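Uncharacterized conserved protein (Vibrio parahaemolyticus, PDB 3MUQ) is of unknown function but has the fold of a periplasmic substrate-binding protein and probably binds a small ligand or anion between two lobes. Local coordinates at residues 5-11 with 34-40; 78-84 with 195-201; 104-109 with 134-140. All blocks are in the same frame, centred on the assembly; numbering follows the deposited sequence.

Contact 1. Residues 5-11 with 34-40; sequences EHVRLAT and YKVDVIA
V7, K35 and L9 carry the pairing of two parallel strands, and V7 shows how one residue can serve both neighbours of its partner. Its N donates to K35 O at 2.9 Å, and its O receives D37 N at 2.8 Å. That second bond is bent, 150° at the hydrogen, and V36 CA also approaches V7 O at 3.2 Å in a CA-H...O contact. V7 CG2, anti to the carbonyl carbon, reaches obliquely over to Y34 CD1 at 3.9 Å. Y34 in turn has E5 O in the plane of its ring edge, and this same oxygen accepts K35 N. The strands are joined by helices in a beta-alpha-beta crossover, the building unit of the lobes in periplasmic binding protein folds. Helix 20-32 returns across the face bearing V7, L9, V36 and V38, touching V36 and V38, while helix 43-51 packs on the opposite face, against A10 and I39. L9 continues the pattern, its N bonded almost straight to D37 O at 2.8 Å (177°), while its CB rests against V36 CG1 at 3.9 Å. At the exposed end K35 runs alongside H6, pointing the same way, with its CD 3.6 Å from H6 CE1. Beyond that carbon the lysine bends at its last torsion (chi4 -61°), and NZ makes a salt bridge with E29 of helix 20-32.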
loop_
_atom_site.group_PDB
_atom_site.type_symbol
_atom_site.label_atom_id
_atom_site.label_comp_id
_atom_site.label_asym_id
_atom_site.label_seq_id
_atom_site.Cartn_x
_atom_site.Cartn_y
_atom_site.Cartn_z
ATOM N N GLU A 5 -26.079 1.884 7.914
ATOM C CA GLU A 5 -25.151 1.455 8.961
ATOM C C GLU A 5 -23.924 2.374 9.058
ATOM O O GLU A 5 -23.211 2.610 8.076
ATOM C CB GLU A 5 -24.752 0.002 8.746
ATOM C CG GLU A 5 -25.192 -0.889 9.878
ATOM C CD GLU A 5 -24.490 -0.513 11.142
ATOM O OE1 GLU A 5 -23.340 -0.051 11.016
ATOM O OE2 GLU A 5 -25.072 -0.670 12.239
ATOM N N HIS A 6 -23.689 2.912 10.248
ATOM C CA HIS A 6 -22.823 4.077 10.357
ATOM C C HIS A 6 -21.461 3.793 10.969
ATOM O O HIS A 6 -21.349 3.108 11.983
ATOM C CB HIS A 6 -23.555 5.219 11.069
ATOM C CG HIS A 6 -24.666 5.803 10.255
ATOM N ND1 HIS A 6 -24.491 6.896 9.426
ATOM C CD2 HIS A 6 -25.958 5.422 10.107
ATOM C CE1 HIS A 6 -25.631 7.172 8.819
ATOM N NE2 HIS A 6 -26.538 6.293 9.215
ATOM N N VAL A 7 -20.427 4.298 10.305
ATOM C CA VAL A 7 -19.058 4.097 10.734
ATOM C C VAL A 7 -18.461 5.466 11.012
ATOM O O VAL A 7 -18.473 6.332 10.152
ATOM C CB VAL A 7 -18.222 3.407 9.635
ATOM C CG1 VAL A 7 -16.806 3.144 10.140
ATOM C CG2 VAL A 7 -18.898 2.102 9.171
ATOM N N ARG A 8 -17.965 5.673 12.221
ATOM C CA ARG A 8 -17.369 6.946 12.577
ATOM C C ARG A 8 -15.848 6.847 12.496
ATOM O O ARG A 8 -15.243 5.990 13.145
ATOM C CB ARG A 8 -17.820 7.364 13.985
ATOM C CG ARG A 8 -19.326 7.485 14.124
ATOM C CD ARG A 8 -19.736 7.934 15.522
ATOM N NE ARG A 8 -19.444 6.932 16.542
ATOM C CZ ARG A 8 -19.659 5.630 16.392
ATOM N NH1 ARG A 8 -20.191 5.170 15.262
ATOM N NH2 ARG A 8 -19.340 4.789 17.376
ATOM N N LEU A 9 -15.252 7.732 11.696
ATOM C CA LEU A 9 -13.809 7.792 11.484
ATOM C C LEU A 9 -13.245 9.077 12.063
ATOM O O LEU A 9 -13.680 10.166 11.689
ATOM C CB LEU A 9 -13.494 7.777 9.974
ATOM C CG LEU A 9 -12.032 8.038 9.596
ATOM C CD1 LEU A 9 -11.110 6.896 10.105
ATOM C CD2 LEU A 9 -11.876 8.247 8.087
ATOM N N ALA A 10 -12.282 8.963 12.974
ATOM C CA ALA A 10 -11.521 10.138 13.400
ATOM C C ALA A 10 -10.280 10.242 12.529
ATOM O O ALA A 10 -9.563 9.249 12.327
ATOM C CB ALA A 10 -11.125 10.050 14.897
ATOM N N THR A 11 -10.020 11.429 11.991
ATOM C CA THR A 11 -8.774 11.635 11.248
ATOM C C THR A 11 -8.245 13.044 11.475
ATOM O O THR A 11 -8.824 13.810 12.243
ATOM C CB THR A 11 -8.961 11.385 9.724
ATOM O OG1 THR A 11 -7.681 11.243 9.087
ATOM C CG2 THR A 11 -9.745 12.526 9.086
ATOM N N TYR A 34 -22.162 0.906 3.750
ATOM C CA TYR A 34 -21.812 1.604 4.983
ATOM C C TYR A 34 -21.668 3.092 4.716
ATOM O O TYR A 34 -21.167 3.495 3.661
ATOM C CB TYR A 34 -20.513 1.077 5.590
ATOM C CG TYR A 34 -20.605 -0.289 6.238
ATOM C CD1 TYR A 34 -21.285 -0.483 7.442
ATOM C CD2 TYR A 34 -19.994 -1.376 5.652
ATOM C CE1 TYR A 34 -21.348 -1.741 8.023
ATOM C CE2 TYR A 34 -20.054 -2.616 6.216
ATOM C CZ TYR A 34 -20.724 -2.802 7.394
ATOM O OH TYR A 34 -20.742 -4.073 7.923
ATOM N N LYS A 35 -22.093 3.903 5.679
ATOM C CA LYS A 35 -21.895 5.348 5.605
ATOM C C LYS A 35 -20.834 5.803 6.600
ATOM O O LYS A 35 -20.966 5.587 7.800
ATOM C CB LYS A 35 -23.207 6.076 5.891
ATOM C CG LYS A 35 -24.296 5.832 4.858
ATOM C CD LYS A 35 -25.606 6.472 5.294
ATOM C CE LYS A 35 -26.610 6.502 4.162
ATOM N NZ LYS A 35 -26.075 7.307 3.027
ATOM N N VAL A 36 -19.780 6.438 6.109
ATOM C CA VAL A 36 -18.696 6.897 6.979
ATOM C C VAL A 36 -18.853 8.372 7.364
ATOM O O VAL A 36 -18.900 9.234 6.492
ATOM C CB VAL A 36 -17.314 6.660 6.306
ATOM C CG1 VAL A 36 -16.167 7.205 7.158
ATOM C CG2 VAL A 36 -17.113 5.181 6.026
ATOM N N ASP A 37 -18.960 8.657 8.662
ATOM C CA ASP A 37 -18.895 10.046 9.152
ATOM C C ASP A 37 -17.451 10.363 9.520
ATOM O O ASP A 37 -16.822 9.625 10.276
ATOM C CB ASP A 37 -19.762 10.272 10.401
ATOM C CG ASP A 37 -21.262 10.125 10.129
ATOM O OD1 ASP A 37 -21.697 10.269 8.965
ATOM O OD2 ASP A 37 -22.007 9.876 11.101
ATOM N N VAL A 38 -16.927 11.452 8.978
ATOM C CA VAL A 38 -15.564 11.869 9.266
ATOM C C VAL A 38 -15.558 12.972 10.330
ATOM O O VAL A 38 -16.292 13.957 10.227
ATOM C CB VAL A 38 -14.869 12.379 8.002
ATOM C CG1 VAL A 38 -13.405 12.698 8.292
ATOM C CG2 VAL A 38 -14.957 11.348 6.909
ATOM N N ILE A 39 -14.756 12.779 11.372
ATOM C CA ILE A 39 -14.551 13.807 12.374
ATOM C C ILE A 39 -13.066 14.146 12.379
ATOM O O ILE A 39 -12.229 13.327 12.774
ATOM C CB ILE A 39 -14.981 13.350 13.792
ATOM C CG1 ILE A 39 -16.459 12.952 13.822
ATOM C CG2 ILE A 39 -14.726 14.464 14.807
ATOM C CD1 ILE A 39 -16.715 11.525 13.506
ATOM N N ALA A 40 -12.747 15.355 11.946
ATOM C CA ALA A 40 -11.364 15.747 11.711
ATOM C C ALA A 40 -10.856 16.665 12.808
ATOM O O ALA A 40 -11.496 17.650 13.149
ATOM C CB ALA A 40 -11.240 16.417 10.358
#

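Contact 2. Residues 78-84 with 195-201; sequences PRKLMYN and FNPYQVI
L81 and M82 both face Y198 across an antiparallel pair, and this two-against-one match is a beta bulge in the long strands that run from one lobe to the other, consistent with the hinge of a two-lobed binding protein. L81 N donates to Y198 O, while Y198 N gives a nearly straight bond to M82 O at 2.9 Å. L81 has helix-like backbone angles (-86°/-39°), which put the kink in its strand.

The tight part lies around the bulge. L81 CG meets V200 CG1 obliquely at 3.9 Å, with M59, L223 and I232 also against the leucine, so this branch is enclosed by strand and helices. M82, modelled as selenomethionine, runs alongside Y198; its CG sits between the backbone N and carbonyl carbon (chi1 73°), and its SE lies above the ring face, 4.7 Å from the ring centroid, in a Met-aromatic contact.

The face bearing K80, Y83, P197 and Q199 is more polar, and water enters at its lysine. K80 crosses Q199 obliquely, CD to Q199 CG at 3.5 Å, and the amide nitrogen of Q199 is taken by E66. The lysine bends at chi2 and carries NZ beside P197 CB, where a water accepts from K80 NZ at 2.9 Å and donates to P197 O at 3.0 Å. This face also meets the second subunit, whose K80 N bonds to Y83 OH.

Past the selenium, the M82 and Y198 face turns watery at N84. The amide of N84 stands steeply against the Y198 ring, and a second water, in the plane of that ring at its edge, accepts from N84 ND2 at 2.8 Å and lies 3.2 Å from Y198 OH.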
loop_
_atom_site.group_PDB
_atom_site.type_symbol
_atom_site.label_atom_id
_atom_site.label_comp_id
_atom_site.label_asym_id
_atom_site.label_seq_id
_atom_site.Cartn_x
_atom_site.Cartn_y
_atom_site.Cartn_z
ATOM N N PRO A 78 -3.686 -2.461 13.292
ATOM C CA PRO A 78 -3.170 -1.295 12.583
ATOM C C PRO A 78 -2.649 -1.709 11.211
ATOM O O PRO A 78 -2.042 -2.773 11.057
ATOM C CB PRO A 78 -2.023 -0.838 13.470
ATOM C CG PRO A 78 -1.590 -2.078 14.152
ATOM C CD PRO A 78 -2.879 -2.766 14.482
ATOM N N ARG A 79 -2.906 -0.868 10.222
ATOM C CA ARG A 79 -2.521 -1.176 8.866
ATOM C C ARG A 79 -2.002 0.061 8.201
ATOM O O ARG A 79 -2.591 1.145 8.320
ATOM C CB ARG A 79 -3.705 -1.723 8.082
ATOM C CG ARG A 79 -3.988 -3.182 8.391
ATOM C CD ARG A 79 -5.453 -3.441 8.301
ATOM N NE ARG A 79 -5.785 -4.845 8.495
ATOM C CZ ARG A 79 -6.938 -5.377 8.121
ATOM N NH1 ARG A 79 -7.852 -4.603 7.550
ATOM N NH2 ARG A 79 -7.181 -6.671 8.319
ATOM N N LYS A 80 -0.897 -0.109 7.485
ATOM C CA LYS A 80 -0.326 0.992 6.722
ATOM C C LYS A 80 -1.112 1.158 5.427
ATOM O O LYS A 80 -1.267 0.213 4.671
ATOM C CB LYS A 80 1.156 0.718 6.453
ATOM C CG LYS A 80 1.991 0.635 7.736
ATOM C CD LYS A 80 2.362 2.026 8.248
ATOM C CE LYS A 80 3.101 1.955 9.581
ATOM N NZ LYS A 80 3.616 3.302 9.989
ATOM N N LEU A 81 -1.643 2.356 5.206
ATOM C CA LEU A 81 -2.428 2.667 4.018
ATOM C C LEU A 81 -1.575 3.088 2.830
ATOM O O LEU A 81 -1.882 2.769 1.676
ATOM C CB LEU A 81 -3.387 3.814 4.326
ATOM C CG LEU A 81 -4.768 3.439 4.826
ATOM C CD1 LEU A 81 -5.609 4.686 4.990
ATOM C CD2 LEU A 81 -5.400 2.492 3.832
HETATM N N MSE A 82 -0.531 3.858 3.109
HETATM C CA MSE A 82 0.263 4.448 2.052
HETATM C C MSE A 82 1.472 5.146 2.672
HETATM O O MSE A 82 1.440 5.523 3.848
HETATM C CB MSE A 82 -0.592 5.452 1.262
HETATM C CG MSE A 82 -0.862 6.748 2.021
HETATM SE SE MSE A 82 -2.023 8.041 1.092
HETATM C CE MSE A 82 -3.633 7.662 2.073
ATOM N N TYR A 83 2.543 5.291 1.893
ATOM C CA TYR A 83 3.701 6.060 2.334
ATOM C C TYR A 83 3.885 7.264 1.424
ATOM O O TYR A 83 4.418 7.128 0.327
ATOM C CB TYR A 83 4.968 5.200 2.313
ATOM C CG TYR A 83 4.947 4.026 3.270
ATOM C CD1 TYR A 83 5.527 4.124 4.529
ATOM C CD2 TYR A 83 4.331 2.823 2.920
ATOM C CE1 TYR A 83 5.501 3.062 5.414
ATOM C CE2 TYR A 83 4.310 1.763 3.794
ATOM C CZ TYR A 83 4.895 1.885 5.038
ATOM O OH TYR A 83 4.870 0.818 5.909
ATOM N N ASN A 84 3.440 8.435 1.868
ATOM C CA ASN A 84 3.648 9.682 1.115
ATOM C C ASN A 84 5.082 10.196 1.222
ATOM O O ASN A 84 5.544 10.534 2.311
ATOM C CB ASN A 84 2.680 10.765 1.597
ATOM C CG ASN A 84 1.369 10.729 0.866
ATOM O OD1 ASN A 84 1.227 10.041 -0.151
ATOM N ND2 ASN A 84 0.399 11.489 1.362
ATOM N N PHE A 195 7.833 13.078 4.461
ATOM C CA PHE A 195 7.575 11.647 4.481
ATOM C C PHE A 195 6.508 11.289 5.518
ATOM O O PHE A 195 6.704 11.428 6.723
ATOM C CB PHE A 195 8.873 10.868 4.728
ATOM C CG PHE A 195 8.742 9.391 4.487
ATOM C CD1 PHE A 195 8.828 8.874 3.202
ATOM C CD2 PHE A 195 8.511 8.518 5.543
ATOM C CE1 PHE A 195 8.698 7.503 2.967
ATOM C CE2 PHE A 195 8.388 7.145 5.311
ATOM C CZ PHE A 195 8.481 6.644 4.026
ATOM N N ASN A 196 5.368 10.830 5.038
ATOM C CA ASN A 196 4.247 10.531 5.913
ATOM C C ASN A 196 3.634 9.168 5.657
ATOM O O ASN A 196 2.871 8.990 4.714
ATOM C CB ASN A 196 3.169 11.603 5.791
ATOM C CG ASN A 196 3.566 12.889 6.468
ATOM O OD1 ASN A 196 3.528 12.992 7.698
ATOM N ND2 ASN A 196 3.972 13.877 5.672
ATOM N N PRO A 197 3.960 8.206 6.520
ATOM C CA PRO A 197 3.284 6.907 6.543
ATOM C C PRO A 197 1.901 7.073 7.190
ATOM O O PRO A 197 1.809 7.645 8.283
ATOM C CB PRO A 197 4.163 6.073 7.483
ATOM C CG PRO A 197 5.234 7.016 8.026
ATOM C CD PRO A 197 4.822 8.405 7.696
ATOM N N TYR A 198 0.859 6.586 6.527
ATOM C CA TYR A 198 -0.499 6.640 7.055
ATOM C C TYR A 198 -0.925 5.302 7.615
ATOM O O TYR A 198 -0.700 4.268 6.994
ATOM C CB TYR A 198 -1.489 7.013 5.953
ATOM C CG TYR A 198 -1.527 8.489 5.659
ATOM C CD1 TYR A 198 -0.445 9.118 5.068
ATOM C CD2 TYR A 198 -2.642 9.259 5.983
ATOM C CE1 TYR A 198 -0.458 10.469 4.811
ATOM C CE2 TYR A 198 -2.667 10.614 5.720
ATOM C CZ TYR A 198 -1.572 11.212 5.132
ATOM O OH TYR A 198 -1.575 12.557 4.863
ATOM N N GLN A 199 -1.565 5.321 8.779
ATOM C CA GLN A 199 -2.168 4.110 9.311
ATOM C C GLN A 199 -3.650 4.288 9.585
ATOM O O GLN A 199 -4.112 5.365 9.995
ATOM C CB GLN A 199 -1.502 3.671 10.617
ATOM C CG GLN A 199 -0.142 3.055 10.467
ATOM C CD GLN A 199 0.204 2.166 11.643
ATOM O OE1 GLN A 199 0.038 0.947 11.587
ATOM N NE2 GLN A 199 0.678 2.773 12.718
ATOM N N VAL A 200 -4.382 3.205 9.390
ATOM C CA VAL A 200 -5.760 3.133 9.822
ATOM C C VAL A 200 -5.783 2.071 10.911
ATOM O O VAL A 200 -5.234 0.965 10.738
ATOM C CB VAL A 200 -6.708 2.776 8.644
ATOM C CG1 VAL A 200 -6.202 1.551 7.914
ATOM C CG2 VAL A 200 -8.132 2.536 9.150
ATOM N N ILE A 201 -6.379 2.421 12.048
ATOM C CA ILE A 201 -6.386 1.542 13.211
ATOM C C ILE A 201 -7.778 1.460 13.827
ATOM O O ILE A 201 -8.426 2.483 14.080
ATOM C CB ILE A 201 -5.400 2.051 14.281
ATOM C CG1 ILE A 201 -4.052 2.372 13.631
ATOM C CG2 ILE A 201 -5.255 1.032 15.426
ATOM C CD1 ILE A 201 -3.054 3.047 14.575
HETATM O O HOH W 1 1.995 5.620 10.450
HETATM O O HOH W 2 1.000 13.537 3.211
#

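Contact 3. Residues 104-109 with 134-140; sequences VLDVFK and FWAQTKI
An aromatic cluster lies at the crossing of two helices in the second lobe, 104-113 and the C-terminal turn of 126-138, whose axes cross at nearly a right angle. F108 is its centre. From the first helix its ring enters between F134 and W135, and each neighbour uses it differently. Toward W135 it offers an edge: F108 CD2 stands over the middle of the indole, 3.4 Å from W135 CE2, and the centroids of the F108 ring and the tryptophan six-membered ring are 4.5 Å apart with planes inclined at 54°. Toward F134 it offers a face. The F134 ring comes edge-on in a T-shaped pair, planes at 82° and centroids 5.6 Å apart, while F134 CB lies over the rim of the same face, 3.7 Å from F108 CE2. V104 CG1 in turn lies over one face of the F134 ring.

Beside the cluster, aliphatic groups fill the angle between the helices. L105 CD2 rests on T138 CG2 at 3.8 Å, and K109 slides past T138 in the opposite direction, its CE 3.7 Å from T138 CB. The threonine can show its methyl to the first helix because its hydroxyl, set between the backbone N and carbonyl carbon (chi1 66°), turns back and donates to W135 O at 2.7 Å. Just beyond, K139 has positive phi and closes the helix with a Schellman motif, after which I140 approaches K109.

W135 NE1 bonds to E131 within its own helix. With such polar groups served at home and no hydrogen bond crossing between the segments, the joint relies on ring geometry and the fit of apolar surfaces.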
loop_
_atom_site.group_PDB
_atom_site.type_symbol
_atom_site.label_atom_id
_atom_site.label_comp_id
_atom_site.label_asym_id
_atom_site.label_seq_id
_atom_site.Cartn_x
_atom_site.Cartn_y
_atom_site.Cartn_z
ATOM N N VAL A 104 11.949 22.191 5.142
ATOM C CA VAL A 104 11.311 22.451 3.869
ATOM C C VAL A 104 10.645 23.830 3.924
ATOM O O VAL A 104 10.464 24.493 2.894
ATOM C CB VAL A 104 10.293 21.344 3.489
ATOM C CG1 VAL A 104 9.164 21.275 4.494
ATOM C CG2 VAL A 104 9.750 21.574 2.091
ATOM N N LEU A 105 10.297 24.286 5.126
ATOM C CA LEU A 105 9.721 25.622 5.241
ATOM C C LEU A 105 10.774 26.698 4.917
ATOM O O LEU A 105 10.466 27.688 4.259
ATOM C CB LEU A 105 9.070 25.843 6.609
ATOM C CG LEU A 105 7.940 24.887 7.007
ATOM C CD1 LEU A 105 7.273 25.408 8.261
ATOM C CD2 LEU A 105 6.899 24.718 5.906
ATOM N N ASP A 106 12.018 26.490 5.349
ATOM C CA ASP A 106 13.119 27.350 4.914
ATOM C C ASP A 106 13.268 27.331 3.389
ATOM O O ASP A 106 13.493 28.371 2.752
ATOM C CB ASP A 106 14.441 26.925 5.562
ATOM C CG ASP A 106 14.476 27.211 7.051
ATOM O OD1 ASP A 106 13.653 28.036 7.515
ATOM O OD2 ASP A 106 15.319 26.608 7.757
ATOM N N VAL A 107 13.144 26.147 2.807
ATOM C CA VAL A 107 13.245 26.015 1.362
ATOM C C VAL A 107 12.166 26.847 0.652
ATOM O O VAL A 107 12.468 27.625 -0.257
ATOM C CB VAL A 107 13.204 24.534 0.896
ATOM C CG1 VAL A 107 13.123 24.469 -0.607
ATOM C CG2 VAL A 107 14.447 23.766 1.401
ATOM N N PHE A 108 10.914 26.704 1.069
ATOM C CA PHE A 108 9.835 27.487 0.458
ATOM C C PHE A 108 10.062 28.995 0.605
ATOM O O PHE A 108 9.976 29.740 -0.370
ATOM C CB PHE A 108 8.466 27.066 1.008
ATOM C CG PHE A 108 7.880 25.862 0.314
ATOM C CD1 PHE A 108 8.649 24.729 0.098
ATOM C CD2 PHE A 108 6.561 25.863 -0.124
ATOM C CE1 PHE A 108 8.110 23.615 -0.547
ATOM C CE2 PHE A 108 6.012 24.756 -0.759
ATOM C CZ PHE A 108 6.783 23.637 -0.976
ATOM N N LYS A 109 10.399 29.432 1.813
ATOM C CA LYS A 109 10.615 30.850 2.069
ATOM C C LYS A 109 11.725 31.411 1.185
ATOM O O LYS A 109 11.592 32.498 0.627
ATOM C CB LYS A 109 10.956 31.077 3.543
ATOM C CG LYS A 109 9.791 30.853 4.480
ATOM C CD LYS A 109 10.228 30.778 5.934
ATOM C CE LYS A 109 9.067 30.350 6.819
ATOM N NZ LYS A 109 9.481 30.111 8.228
ATOM N N PHE A 134 2.224 23.860 2.934
ATOM C CA PHE A 134 3.533 24.370 3.305
ATOM C C PHE A 134 3.572 25.881 3.148
ATOM O O PHE A 134 4.079 26.578 4.017
ATOM C CB PHE A 134 4.641 23.721 2.481
ATOM C CG PHE A 134 4.858 22.268 2.787
ATOM C CD1 PHE A 134 4.635 21.772 4.062
ATOM C CD2 PHE A 134 5.304 21.398 1.803
ATOM C CE1 PHE A 134 4.842 20.438 4.349
ATOM C CE2 PHE A 134 5.508 20.056 2.079
ATOM C CZ PHE A 134 5.281 19.575 3.357
ATOM N N TRP A 135 3.034 26.396 2.047
ATOM C CA TRP A 135 2.970 27.844 1.890
ATOM C C TRP A 135 2.231 28.447 3.074
ATOM O O TRP A 135 2.685 29.432 3.647
ATOM C CB TRP A 135 2.312 28.274 0.568
ATOM C CG TRP A 135 3.159 28.015 -0.657
ATOM C CD1 TRP A 135 2.827 27.240 -1.723
ATOM C CD2 TRP A 135 4.482 28.508 -0.922
ATOM N NE1 TRP A 135 3.850 27.213 -2.644
ATOM C CE2 TRP A 135 4.877 27.989 -2.180
ATOM C CE3 TRP A 135 5.370 29.332 -0.222
ATOM C CZ2 TRP A 135 6.116 28.268 -2.749
ATOM C CZ3 TRP A 135 6.595 29.618 -0.793
ATOM C CH2 TRP A 135 6.964 29.081 -2.039
ATOM N N ALA A 136 1.100 27.856 3.447
ATOM C CA ALA A 136 0.324 28.377 4.576
ATOM C C ALA A 136 1.164 28.390 5.856
ATOM O O ALA A 136 1.148 29.364 6.600
ATOM C CB ALA A 136 -0.962 27.584 4.777
ATOM N N GLN A 137 1.919 27.323 6.093
ATOM C CA GLN A 137 2.788 27.266 7.268
ATOM C C GLN A 137 3.905 28.302 7.248
ATOM O O GLN A 137 4.329 28.768 8.300
ATOM C CB GLN A 137 3.390 25.880 7.432
ATOM C CG GLN A 137 2.381 24.828 7.848
ATOM C CD GLN A 137 2.951 23.434 7.763
ATOM O OE1 GLN A 137 3.938 23.114 8.428
ATOM N NE2 GLN A 137 2.340 22.591 6.929
ATOM N N THR A 138 4.398 28.649 6.062
ATOM C CA THR A 138 5.460 29.650 5.961
ATOM C C THR A 138 4.883 31.040 6.132
ATOM O O THR A 138 5.621 32.004 6.316
ATOM C CB THR A 138 6.214 29.593 4.615
ATOM O OG1 THR A 138 5.332 29.954 3.537
ATOM C CG2 THR A 138 6.807 28.200 4.387
ATOM N N LYS A 139 3.557 31.122 6.079
ATOM C CA LYS A 139 2.834 32.383 6.161
ATOM C C LYS A 139 3.072 33.240 4.930
ATOM O O LYS A 139 2.713 34.417 4.908
ATOM C CB LYS A 139 3.198 33.170 7.427
ATOM C CG LYS A 139 2.434 32.764 8.686
ATOM C CD LYS A 139 3.041 31.530 9.340
ATOM C CE LYS A 139 2.267 31.126 10.590
ATOM N NZ LYS A 139 2.431 29.674 10.906
ATOM N N ILE A 140 3.684 32.654 3.908
ATOM C CA ILE A 140 3.813 33.331 2.625
ATOM C C ILE A 140 2.644 32.950 1.735
ATOM O O ILE A 140 2.207 31.801 1.729
ATOM C CB ILE A 140 5.120 32.955 1.889
ATOM C CG1 ILE A 140 6.327 33.603 2.563
ATOM C CG2 ILE A 140 5.063 33.397 0.436
ATOM C CD1 ILE A 140 7.266 32.612 3.214
#

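How the contacts relate
The three contacts follow the two-lobed plan of the chain. Contact 1 sits in the sheet of the first lobe, and contact 2 belongs to that same sheet, with their centres 18 Å apart and nearest atoms about 5 Å apart; strand 57-60 pairs with both. Strand 78-90 then leads out of contact 2 into helix 104-113 of contact 3, which is nested in the loop that contact 2 closes, 24 Å away between centres. Contacts 1 and 3 lie on opposite sides of the chain's centre, 32 Å apart between their own centres. No ligand marks a site, but in relatives with this fold it lies between the lobes, which 78-84 and 195-201 help connect.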